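Local coordinates for metallo-carboxypeptidase (Pseudomonas aeruginosa, PDB 4A39), which is a zinc-dependent peptidase of the M14 family that probably removes residues from the C-terminal ends of peptides or proteins, at residues A[62-73]-A[102-113]; A[346-354]-A[364-372]. One frame throughout, in Å; residues are numbered along the deposited sequence.

Contact 1: residues A[62-73]-A[102-113]; sequences ATEHCFTLVNAG and YDADGLHFQLEP
Phe67 and Phe109 form the apolar centre of this antiparallel strand pair. The Phe109 ring takes Phe67 CB over one face, a CH-pi contact with CB 3.8 Å from the ring centroid. The two ring planes are 16° apart, but the rings are offset with little overlap. Phe109 CG sits between its backbone N and carbonyl carbon (chi1 49°), which carries the ring back under Phe67, while Leu69 CG meets its edge at CE2. Leu69 CD1 and Leu107 CD2, 3.8 Å apart, continue this face side by side; Phe120 and Phe54, from strands 118-121 and 53-57, not adjacent to this pair, pack against both phenyl rings.

The backbone ladder fixes the register: strands 65-69 and 106-111 run nearly antiparallel, and the pairs His65-Leu111, Phe67-Phe109 and Leu69-Leu107 are each doubly hydrogen-bonded. Phe67 N to Phe109 O is 2.9 Å, whereas Leu69 O is shared, with Leu107 N at 3.3 Å on one side of the carbonyl plane and Ala72 N on the other.

The other face is polar. His108 NE2 donates to Asp105 OD2 (3.1 Å) almost straight, at 175° and in the ring plane; the same OD2 forms a salt bridge to Arg37 on the adjoining strand. Water 2 links Phe67 O to Gln110 NE2, which also binds Gln101, and Cys66 SG lies 3.9 Å from Gln110 CG. Hence one strand pair of the N-terminal domain's sheet separates an aromatic, aliphatic interior from a face of charge and water, and with OD2 shared, any stabilisation of protonated His108 would probably be modest.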
loop_
_atom_site.group_PDB
_atom_site.type_symbol
_atom_site.label_atom_id
_atom_site.label_comp_id
_atom_site.label_asym_id
_atom_site.label_seq_id
_atom_site.Cartn_x
_atom_site.Cartn_y
_atom_site.Cartn_z
ATOM N N ALA A 62 -19.807 28.318 -8.103
ATOM C CA ALA A 62 -20.128 28.271 -9.526
ATOM C C ALA A 62 -18.933 28.725 -10.344
ATOM O O ALA A 62 -19.067 29.521 -11.274
ATOM C CB ALA A 62 -21.335 29.166 -9.816
ATOM N N THR A 63 -17.763 28.198 -9.999
ATOM C CA THR A 63 -16.529 28.566 -10.675
ATOM C C THR A 63 -15.688 27.344 -11.026
ATOM O O THR A 63 -15.379 26.521 -10.163
ATOM C CB THR A 63 -15.695 29.510 -9.777
ATOM O OG1 THR A 63 -16.434 30.716 -9.542
ATOM C CG2 THR A 63 -14.361 29.853 -10.434
ATOM N N GLU A 64 -15.322 27.226 -12.297
ATOM C CA GLU A 64 -14.498 26.110 -12.734
ATOM C C GLU A 64 -13.055 26.351 -12.313
ATOM O O GLU A 64 -12.495 27.414 -12.574
ATOM C CB GLU A 64 -14.562 25.951 -14.254
ATOM C CG GLU A 64 -13.570 24.938 -14.808
ATOM C CD GLU A 64 -13.691 24.756 -16.309
ATOM O OE1 GLU A 64 -13.618 25.765 -17.046
ATOM O OE2 GLU A 64 -13.857 23.599 -16.752
ATOM N N HIS A 65 -12.464 25.365 -11.646
ATOM C CA HIS A 65 -11.073 25.465 -11.216
ATOM C C HIS A 65 -10.259 24.464 -12.016
ATOM O O HIS A 65 -10.624 23.291 -12.118
ATOM C CB HIS A 65 -10.942 25.178 -9.720
ATOM C CG HIS A 65 -11.582 26.218 -8.857
ATOM N ND1 HIS A 65 -10.868 27.014 -7.986
ATOM C CD2 HIS A 65 -12.869 26.628 -8.770
ATOM C CE1 HIS A 65 -11.687 27.871 -7.404
ATOM N NE2 HIS A 65 -12.908 27.658 -7.863
ATOM N N CYS A 66 -9.164 24.940 -12.595
ATOM C CA CYS A 66 -8.299 24.104 -13.413
ATOM C C CYS A 66 -6.912 24.038 -12.798
ATOM O O CYS A 66 -6.220 25.052 -12.689
ATOM C CB CYS A 66 -8.232 24.679 -14.822
ATOM S SG CYS A 66 -9.880 24.887 -15.504
ATOM N N PHE A 67 -6.517 22.831 -12.408
ATOM C CA PHE A 67 -5.227 22.595 -11.769
ATOM C C PHE A 67 -4.208 21.944 -12.692
ATOM O O PHE A 67 -4.566 21.175 -13.586
ATOM C CB PHE A 67 -5.415 21.679 -10.555
ATOM C CG PHE A 67 -6.336 22.230 -9.505
ATOM C CD1 PHE A 67 -7.719 22.091 -9.628
ATOM C CD2 PHE A 67 -5.823 22.880 -8.386
ATOM C CE1 PHE A 67 -8.577 22.587 -8.650
ATOM C CE2 PHE A 67 -6.674 23.382 -7.397
ATOM C CZ PHE A 67 -8.056 23.235 -7.530
ATOM N N THR A 68 -2.936 22.254 -12.457
ATOM C CA THR A 68 -1.844 21.672 -13.223
ATOM C C THR A 68 -0.658 21.364 -12.317
ATOM O O THR A 68 -0.200 22.230 -11.575
ATOM C CB THR A 68 -1.326 22.616 -14.335
ATOM O OG1 THR A 68 -2.354 22.832 -15.310
ATOM C CG2 THR A 68 -0.100 21.998 -15.018
ATOM N N LEU A 69 -0.188 20.120 -12.357
ATOM C CA LEU A 69 0.993 19.729 -11.595
ATOM C C LEU A 69 2.067 19.852 -12.673
ATOM O O LEU A 69 2.291 18.930 -13.458
ATOM C CB LEU A 69 0.863 18.290 -11.085
ATOM C CG LEU A 69 -0.367 18.042 -10.204
ATOM C CD1 LEU A 69 -0.268 16.661 -9.564
ATOM C CD2 LEU A 69 -0.455 19.121 -9.125
ATOM N N VAL A 70 2.703 21.018 -12.708
ATOM C CA VAL A 70 3.702 21.353 -13.718
ATOM C C VAL A 70 4.934 20.470 -13.855
ATOM O O VAL A 70 5.528 20.412 -14.935
ATOM C CB VAL A 70 4.189 22.811 -13.547
ATOM C CG1 VAL A 70 2.998 23.756 -13.495
ATOM C CG2 VAL A 70 5.045 22.937 -12.296
ATOM N N ASN A 71 5.325 19.780 -12.786
ATOM C CA ASN A 71 6.517 18.944 -12.861
ATOM C C ASN A 71 6.231 17.444 -12.905
ATOM O O ASN A 71 7.103 16.626 -12.626
ATOM C CB ASN A 71 7.475 19.282 -11.708
ATOM C CG ASN A 71 6.892 18.973 -10.341
ATOM O OD1 ASN A 71 5.682 18.803 -10.190
ATOM N ND2 ASN A 71 7.760 18.916 -9.328
ATOM N N ALA A 72 5.007 17.088 -13.279
ATOM C CA ALA A 72 4.622 15.681 -13.372
ATOM C C ALA A 72 5.553 14.929 -14.331
ATOM O O ALA A 72 5.842 13.749 -14.140
ATOM C CB ALA A 72 3.170 15.568 -13.845
ATOM N N GLY A 73 6.032 15.621 -15.360
ATOM C CA GLY A 73 6.921 14.985 -16.318
ATOM C C GLY A 73 8.245 14.514 -15.734
ATOM O O GLY A 73 8.915 13.666 -16.327
ATOM N N TYR A 102 -3.134 14.320 -19.316
ATOM C CA TYR A 102 -1.687 14.422 -19.196
ATOM C C TYR A 102 -1.013 14.779 -20.522
ATOM O O TYR A 102 -1.269 14.148 -21.549
ATOM C CB TYR A 102 -1.110 13.097 -18.674
ATOM C CG TYR A 102 0.399 13.103 -18.522
ATOM C CD1 TYR A 102 1.020 13.914 -17.574
ATOM C CD2 TYR A 102 1.204 12.311 -19.340
ATOM C CE1 TYR A 102 2.413 13.939 -17.444
ATOM C CE2 TYR A 102 2.594 12.328 -19.219
ATOM C CZ TYR A 102 3.190 13.142 -18.272
ATOM O OH TYR A 102 4.564 13.159 -18.155
ATOM N N ASP A 103 -0.166 15.803 -20.494
ATOM C CA ASP A 103 0.586 16.216 -21.677
ATOM C C ASP A 103 1.940 16.787 -21.256
ATOM O O ASP A 103 2.331 16.673 -20.097
ATOM C CB ASP A 103 -0.198 17.237 -22.516
ATOM C CG ASP A 103 -0.601 18.465 -21.731
ATOM O OD1 ASP A 103 0.158 18.875 -20.831
ATOM O OD2 ASP A 103 -1.675 19.034 -22.029
ATOM N N ALA A 104 2.658 17.400 -22.191
ATOM C CA ALA A 104 3.977 17.945 -21.893
ATOM C C ALA A 104 3.974 19.009 -20.803
ATOM O O ALA A 104 5.006 19.259 -20.178
ATOM C CB ALA A 104 4.607 18.508 -23.163
ATOM N N ASP A 105 2.819 19.628 -20.572
ATOM C CA ASP A 105 2.710 20.675 -19.560
ATOM C C ASP A 105 2.493 20.110 -18.154
ATOM O O ASP A 105 2.615 20.834 -17.160
ATOM C CB ASP A 105 1.575 21.637 -19.924
ATOM C CG ASP A 105 1.518 22.844 -19.005
ATOM O OD1 ASP A 105 2.577 23.469 -18.783
ATOM O OD2 ASP A 105 0.419 23.174 -18.510
ATOM N N GLY A 106 2.174 18.821 -18.076
ATOM C CA GLY A 106 1.973 18.183 -16.785
ATOM C C GLY A 106 0.619 17.518 -16.618
ATOM O O GLY A 106 -0.107 17.326 -17.591
ATOM N N LEU A 107 0.288 17.148 -15.381
ATOM C CA LEU A 107 -1.004 16.528 -15.095
ATOM C C LEU A 107 -2.001 17.650 -14.864
ATOM O O LEU A 107 -1.721 18.582 -14.111
ATOM C CB LEU A 107 -0.940 15.660 -13.831
ATOM C CG LEU A 107 -2.264 14.984 -13.443
ATOM C CD1 LEU A 107 -2.543 13.837 -14.403
ATOM C CD2 LEU A 107 -2.203 14.469 -12.017
ATOM N N HIS A 108 -3.159 17.557 -15.513
ATOM C CA HIS A 108 -4.204 18.560 -15.367
ATOM C C HIS A 108 -5.490 17.906 -14.880
ATOM O O HIS A 108 -5.800 16.781 -15.258
ATOM C CB HIS A 108 -4.508 19.236 -16.711
ATOM C CG HIS A 108 -3.296 19.740 -17.431
ATOM N ND1 HIS A 108 -2.650 19.013 -18.408
ATOM C CD2 HIS A 108 -2.607 20.899 -17.306
ATOM C CE1 HIS A 108 -1.613 19.704 -18.854
ATOM N NE2 HIS A 108 -1.565 20.851 -18.200
ATOM N N PHE A 109 -6.228 18.609 -14.028
ATOM C CA PHE A 109 -7.517 18.119 -13.569
ATOM C C PHE A 109 -8.421 19.308 -13.258
ATOM O O PHE A 109 -7.945 20.376 -12.860
ATOM C CB PHE A 109 -7.382 17.137 -12.383
ATOM C CG PHE A 109 -6.496 17.609 -11.257
ATOM C CD1 PHE A 109 -7.027 18.320 -10.183
ATOM C CD2 PHE A 109 -5.150 17.259 -11.229
ATOM C CE1 PHE A 109 -6.229 18.671 -9.092
ATOM C CE2 PHE A 109 -4.339 17.607 -10.138
ATOM C CZ PHE A 109 -4.882 18.313 -9.071
ATOM N N GLN A 110 -9.721 19.129 -13.485
ATOM C CA GLN A 110 -10.681 20.202 -13.271
ATOM C C GLN A 110 -11.841 19.839 -12.355
ATOM O O GLN A 110 -12.271 18.682 -12.284
ATOM C CB GLN A 110 -11.260 20.679 -14.613
ATOM C CG GLN A 110 -10.236 21.035 -15.695
ATOM C CD GLN A 110 -9.654 19.818 -16.396
ATOM O OE1 GLN A 110 -10.381 18.907 -16.793
ATOM N NE2 GLN A 110 -8.335 19.806 -16.563
ATOM N N LEU A 111 -12.362 20.851 -11.669
ATOM C CA LEU A 111 -13.491 20.676 -10.769
ATOM C C LEU A 111 -14.213 21.989 -10.530
ATOM O O LEU A 111 -13.582 23.032 -10.359
ATOM C CB LEU A 111 -13.025 20.134 -9.412
ATOM C CG LEU A 111 -14.108 20.028 -8.327
ATOM C CD1 LEU A 111 -15.094 18.919 -8.687
ATOM C CD2 LEU A 111 -13.462 19.739 -6.981
ATOM N N GLU A 112 -15.542 21.944 -10.549
ATOM C CA GLU A 112 -16.342 23.118 -10.222
ATOM C C GLU A 112 -16.851 22.690 -8.848
ATOM O O GLU A 112 -17.863 21.991 -8.739
ATOM C CB GLU A 112 -17.515 23.293 -11.186
ATOM C CG GLU A 112 -18.302 24.567 -10.920
ATOM C CD GLU A 112 -19.522 24.708 -11.804
ATOM O OE1 GLU A 112 -19.397 24.505 -13.026
ATOM O OE2 GLU A 112 -20.604 25.033 -11.272
ATOM N N PRO A 113 -16.138 23.085 -7.777
ATOM C CA PRO A 113 -16.501 22.732 -6.401
ATOM C C PRO A 113 -17.889 23.181 -5.934
ATOM O O PRO A 113 -18.309 24.300 -6.182
ATOM C CB PRO A 113 -15.372 23.355 -5.581
ATOM C CG PRO A 113 -15.043 24.588 -6.357
ATOM C CD PRO A 113 -15.057 24.091 -7.793
HETATM O O HOH W 1 -17.191 26.523 -7.628
HETATM O O HOH W 2 -6.504 21.952 -15.734
#

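Contact 2: residues A[346-354]-A[364-372]; sequences TIEMPFKDH and WSGARSKRL. With GEM ((2-guanidinoethylmercapto)succinic acid), chain D.
Trp364 fills the space between the end of strand 343-350 and helix 366-383, and its indole touches both sides of the contact. Pro350 CD lies over one face, a CH-pi contact 11° off the normal of the five-membered ring and 4.1 Å from its centroid; Arg368 CB covers the opposite face. Met349 meets the edge instead: SD lies beside the same ring, a Met-aromatic contact, and Trp364 NE1 makes a weak bond to it at 3.6 Å. Beyond the indole, Met349 CG packs 3.6 Å from Leu372 CD2, the two side chains running antiparallel, flank to flank.

A polar shell fixes this apolar wedge. Trp364 N donates to Lys352 O (2.8 Å) in a nearly straight bond on a carbonyl lone pair, anchoring the residue from which CG leaves anti to the backbone N (chi1 -170°) toward the strand. Arg368 NH1 forms a salt bridge of 2.8 Å with Asp353 OD1, met on the syn side although the carboxylate and guanidinium planes are 88° apart. His354 N supplies a second bond to OD1, from above the carboxylate plane, while Asp353 OD2 is held by Glu359 N, and Arg368 NH2 makes a second salt bridge, to Glu312.

Further out, Ser365 OG caps the helix by accepting from Arg368 N at 3.2 Å, and Ser369 OG donates to Ser365 O.

On the strand's other side Glu348, the predicted proton donor/acceptor, has OE2 2.8 Å from O12 of the bound (2-guanidinoethylmercapto)succinic acid, whose C6 lies against Thr346. The strand thus presents pocket residues on one side and a largely apolar surface for the helix on the other, with a buried ion pair securing the chain beyond it.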
loop_
_atom_site.group_PDB
_atom_site.type_symbol
_atom_site.label_atom_id
_atom_site.label_comp_id
_atom_site.label_asym_id
_atom_site.label_seq_id
_atom_site.Cartn_x
_atom_site.Cartn_y
_atom_site.Cartn_z
ATOM N N THR A 346 4.311 -10.171 -3.793
ATOM C CA THR A 346 4.264 -8.732 -3.641
ATOM C C THR A 346 2.857 -8.517 -4.196
ATOM O O THR A 346 2.599 -8.884 -5.343
ATOM C CB THR A 346 5.265 -8.004 -4.557
ATOM O OG1 THR A 346 6.606 -8.302 -4.137
ATOM C CG2 THR A 346 5.039 -6.506 -4.490
ATOM N N ILE A 347 1.946 -7.989 -3.385
ATOM C CA ILE A 347 0.581 -7.745 -3.848
ATOM C C ILE A 347 0.543 -6.312 -4.362
ATOM O O ILE A 347 0.996 -5.389 -3.679
ATOM C CB ILE A 347 -0.461 -7.919 -2.704
ATOM C CG1 ILE A 347 -0.441 -9.366 -2.190
ATOM C CG2 ILE A 347 -1.850 -7.562 -3.209
ATOM C CD1 ILE A 347 -0.808 -10.403 -3.238
ATOM N N GLU A 348 -0.006 -6.128 -5.558
ATOM C CA GLU A 348 -0.062 -4.809 -6.176
ATOM C C GLU A 348 -1.467 -4.333 -6.517
ATOM O O GLU A 348 -2.172 -4.962 -7.301
ATOM C CB GLU A 348 0.776 -4.808 -7.455
ATOM C CG GLU A 348 2.261 -5.082 -7.266
ATOM C CD GLU A 348 3.009 -3.911 -6.671
ATOM O OE1 GLU A 348 2.450 -2.793 -6.634
ATOM O OE2 GLU A 348 4.169 -4.106 -6.249
ATOM N N MET A 349 -1.866 -3.217 -5.918
ATOM C CA MET A 349 -3.167 -2.609 -6.186
ATOM C C MET A 349 -2.893 -1.341 -6.995
ATOM O O MET A 349 -1.886 -0.662 -6.786
ATOM C CB MET A 349 -3.885 -2.275 -4.881
ATOM C CG MET A 349 -4.381 -3.499 -4.121
ATOM S SD MET A 349 -4.937 -3.044 -2.466
ATOM C CE MET A 349 -3.344 -3.009 -1.595
ATOM N N PRO A 350 -3.795 -0.999 -7.922
ATOM C CA PRO A 350 -3.635 0.183 -8.774
ATOM C C PRO A 350 -3.991 1.549 -8.204
ATOM O O PRO A 350 -4.896 1.673 -7.383
ATOM C CB PRO A 350 -4.516 -0.151 -9.967
ATOM C CG PRO A 350 -5.687 -0.825 -9.301
ATOM C CD PRO A 350 -5.007 -1.756 -8.297
ATOM N N PHE A 351 -3.267 2.572 -8.657
ATOM C CA PHE A 351 -3.564 3.947 -8.270
ATOM C C PHE A 351 -4.692 4.424 -9.181
ATOM O O PHE A 351 -5.370 5.406 -8.880
ATOM C CB PHE A 351 -2.355 4.872 -8.473
ATOM C CG PHE A 351 -1.391 4.871 -7.327
ATOM C CD1 PHE A 351 -0.374 3.925 -7.256
ATOM C CD2 PHE A 351 -1.510 5.806 -6.309
ATOM C CE1 PHE A 351 0.513 3.914 -6.182
ATOM C CE2 PHE A 351 -0.629 5.805 -5.228
ATOM C CZ PHE A 351 0.386 4.856 -5.164
ATOM N N LYS A 352 -4.864 3.732 -10.306
ATOM C CA LYS A 352 -5.903 4.052 -11.286
ATOM C C LYS A 352 -7.155 3.273 -10.878
ATOM O O LYS A 352 -7.658 3.460 -9.772
ATOM C CB LYS A 352 -5.432 3.656 -12.697
ATOM C CG LYS A 352 -4.234 4.469 -13.192
ATOM C CD LYS A 352 -3.683 3.933 -14.504
ATOM C CE LYS A 352 -2.503 4.768 -14.995
ATOM N NZ LYS A 352 -1.956 4.228 -16.276
ATOM N N ASP A 353 -7.658 2.407 -11.752
ATOM C CA ASP A 353 -8.834 1.595 -11.433
ATOM C C ASP A 353 -8.429 0.154 -11.709
ATOM O O ASP A 353 -7.364 -0.094 -12.271
ATOM C CB ASP A 353 -10.011 1.981 -12.349
ATOM C CG ASP A 353 -11.376 1.523 -11.816
ATOM O OD1 ASP A 353 -11.446 0.761 -10.834
ATOM O OD2 ASP A 353 -12.399 1.936 -12.404
ATOM N N HIS A 354 -9.254 -0.791 -11.270
ATOM C CA HIS A 354 -9.020 -2.203 -11.554
ATOM C C HIS A 354 -9.944 -2.335 -12.759
ATOM O O HIS A 354 -11.137 -2.589 -12.609
ATOM C CB HIS A 354 -9.509 -3.076 -10.394
ATOM C CG HIS A 354 -9.334 -4.547 -10.624
ATOM N ND1 HIS A 354 -10.395 -5.429 -10.632
ATOM C CD2 HIS A 354 -8.224 -5.294 -10.834
ATOM C CE1 HIS A 354 -9.946 -6.655 -10.834
ATOM N NE2 HIS A 354 -8.631 -6.600 -10.960
ATOM N N TRP A 364 -9.869 2.823 -8.107
ATOM C CA TRP A 364 -9.540 1.926 -7.001
ATOM C C TRP A 364 -9.624 2.817 -5.764
ATOM O O TRP A 364 -9.238 3.993 -5.808
ATOM C CB TRP A 364 -8.141 1.324 -7.165
ATOM C CG TRP A 364 -7.872 0.213 -6.184
ATOM C CD1 TRP A 364 -7.008 0.245 -5.128
ATOM C CD2 TRP A 364 -8.508 -1.074 -6.143
ATOM N NE1 TRP A 364 -7.068 -0.938 -4.430
ATOM C CE2 TRP A 364 -7.979 -1.766 -5.031
ATOM C CE3 TRP A 364 -9.475 -1.708 -6.940
ATOM C CZ2 TRP A 364 -8.385 -3.067 -4.689
ATOM C CZ3 TRP A 364 -9.879 -3.002 -6.602
ATOM C CH2 TRP A 364 -9.330 -3.666 -5.484
ATOM N N SER A 365 -10.118 2.253 -4.667
ATOM C CA SER A 365 -10.348 3.009 -3.441
ATOM C C SER A 365 -9.916 2.320 -2.155
ATOM O O SER A 365 -9.515 1.159 -2.152
ATOM C CB SER A 365 -11.839 3.269 -3.331
ATOM O OG SER A 365 -12.501 2.018 -3.194
ATOM N N GLY A 366 -10.041 3.050 -1.052
ATOM C CA GLY A 366 -9.706 2.482 0.237
ATOM C C GLY A 366 -10.648 1.328 0.530
ATOM O O GLY A 366 -10.227 0.291 1.037
ATOM N N ALA A 367 -11.926 1.498 0.199
ATOM C CA ALA A 367 -12.920 0.454 0.450
ATOM C C ALA A 367 -12.639 -0.831 -0.324
ATOM O O ALA A 367 -12.773 -1.931 0.221
ATOM C CB ALA A 367 -14.316 0.970 0.120
ATOM N N ARG A 368 -12.254 -0.700 -1.590
ATOM C CA ARG A 368 -11.959 -1.881 -2.394
ATOM C C ARG A 368 -10.661 -2.534 -1.910
ATOM O O ARG A 368 -10.501 -3.748 -2.006
ATOM C CB ARG A 368 -11.884 -1.508 -3.878
ATOM C CG ARG A 368 -13.247 -1.096 -4.436
ATOM C CD ARG A 368 -13.156 -0.489 -5.826
ATOM N NE ARG A 368 -13.031 -1.487 -6.884
ATOM C CZ ARG A 368 -12.884 -1.180 -8.168
ATOM N NH1 ARG A 368 -12.840 0.093 -8.538
ATOM N NH2 ARG A 368 -12.796 -2.142 -9.083
ATOM N N SER A 369 -9.748 -1.729 -1.373
ATOM C CA SER A 369 -8.489 -2.243 -0.841
ATOM C C SER A 369 -8.805 -3.083 0.398
ATOM O O SER A 369 -8.257 -4.169 0.585
ATOM C CB SER A 369 -7.560 -1.085 -0.467
ATOM O OG SER A 369 -7.227 -0.314 -1.614
ATOM N N LYS A 370 -9.696 -2.565 1.240
ATOM C CA LYS A 370 -10.120 -3.267 2.448
ATOM C C LYS A 370 -10.744 -4.608 2.076
ATOM O O LYS A 370 -10.486 -5.622 2.718
ATOM C CB LYS A 370 -11.147 -2.426 3.220
ATOM C CG LYS A 370 -10.555 -1.189 3.890
ATOM C CD LYS A 370 -11.600 -0.368 4.635
ATOM C CE LYS A 370 -12.201 -1.136 5.797
ATOM N NZ LYS A 370 -13.085 -0.242 6.599
ATOM N N ARG A 371 -11.560 -4.608 1.027
ATOM C CA ARG A 371 -12.232 -5.828 0.585
ATOM C C ARG A 371 -11.228 -6.862 0.090
ATOM O O ARG A 371 -11.369 -8.058 0.362
ATOM C CB ARG A 371 -13.241 -5.508 -0.529
ATOM C CG ARG A 371 -14.356 -6.539 -0.670
ATOM C CD ARG A 371 -14.442 -7.131 -2.071
ATOM N NE ARG A 371 -14.594 -6.126 -3.124
ATOM C CZ ARG A 371 -15.633 -5.304 -3.249
ATOM N NH1 ARG A 371 -16.635 -5.352 -2.382
ATOM N NH2 ARG A 371 -15.666 -4.428 -4.249
ATOM N N LEU A 372 -10.211 -6.411 -0.641
ATOM C CA LEU A 372 -9.201 -7.334 -1.143
ATOM C C LEU A 372 -8.497 -7.994 0.042
ATOM O O LEU A 372 -8.159 -9.180 -0.005
ATOM C CB LEU A 372 -8.183 -6.602 -2.025
ATOM C CG LEU A 372 -7.101 -7.484 -2.661
ATOM C CD1 LEU A 372 -7.719 -8.430 -3.685
ATOM C CD2 LEU A 372 -6.062 -6.592 -3.333
HETATM C C8 GEM D . 8.109 -3.270 -6.459
HETATM S S7 GEM D . 7.453 -4.369 -5.152
HETATM C C6 GEM D . 7.720 -6.006 -5.926
HETATM C C5 GEM D . 7.669 -6.004 -7.456
HETATM N N3 GEM D . 8.857 -5.339 -8.010
HETATM C C1 GEM D . 9.731 -6.046 -8.724
HETATM N N4 GEM D . 9.523 -7.346 -8.915
HETATM N N2 GEM D . 10.811 -5.466 -9.238
HETATM C C9 GEM D . 9.253 -2.397 -5.938
HETATM O O14 GEM D . 9.659 -2.606 -4.773
HETATM O O15 GEM D . 9.701 -1.535 -6.722
HETATM C C10 GEM D . 6.997 -2.404 -7.054
HETATM C C11 GEM D . 6.367 -1.482 -6.006
HETATM O O12 GEM D . 5.121 -1.504 -5.894
HETATM O O13 GEM D . 7.146 -0.761 -5.349
#

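Overall arrangement
Contact 1 pairs neighbouring strands in the sheet of the N-terminal domain, whereas contact 2 seats a helix on a strand of the separate mixed sheet in the zinc carboxypeptidase domain. Their centres are 24 Å apart and their nearest atoms about 9 Å; they do not touch, and their strands belong to different sheets. Contact 1 is partly buried and lies away from the annotated sites; contact 2 is buried, nearer the centre of the chain, and includes pocket residues. Chemistry follows place: a repeated backbone ladder dominates the first, while side chains carry most of the second. Each also has a carboxylate joined to arginine, within contact 2 but to a neighbouring strand at contact 1.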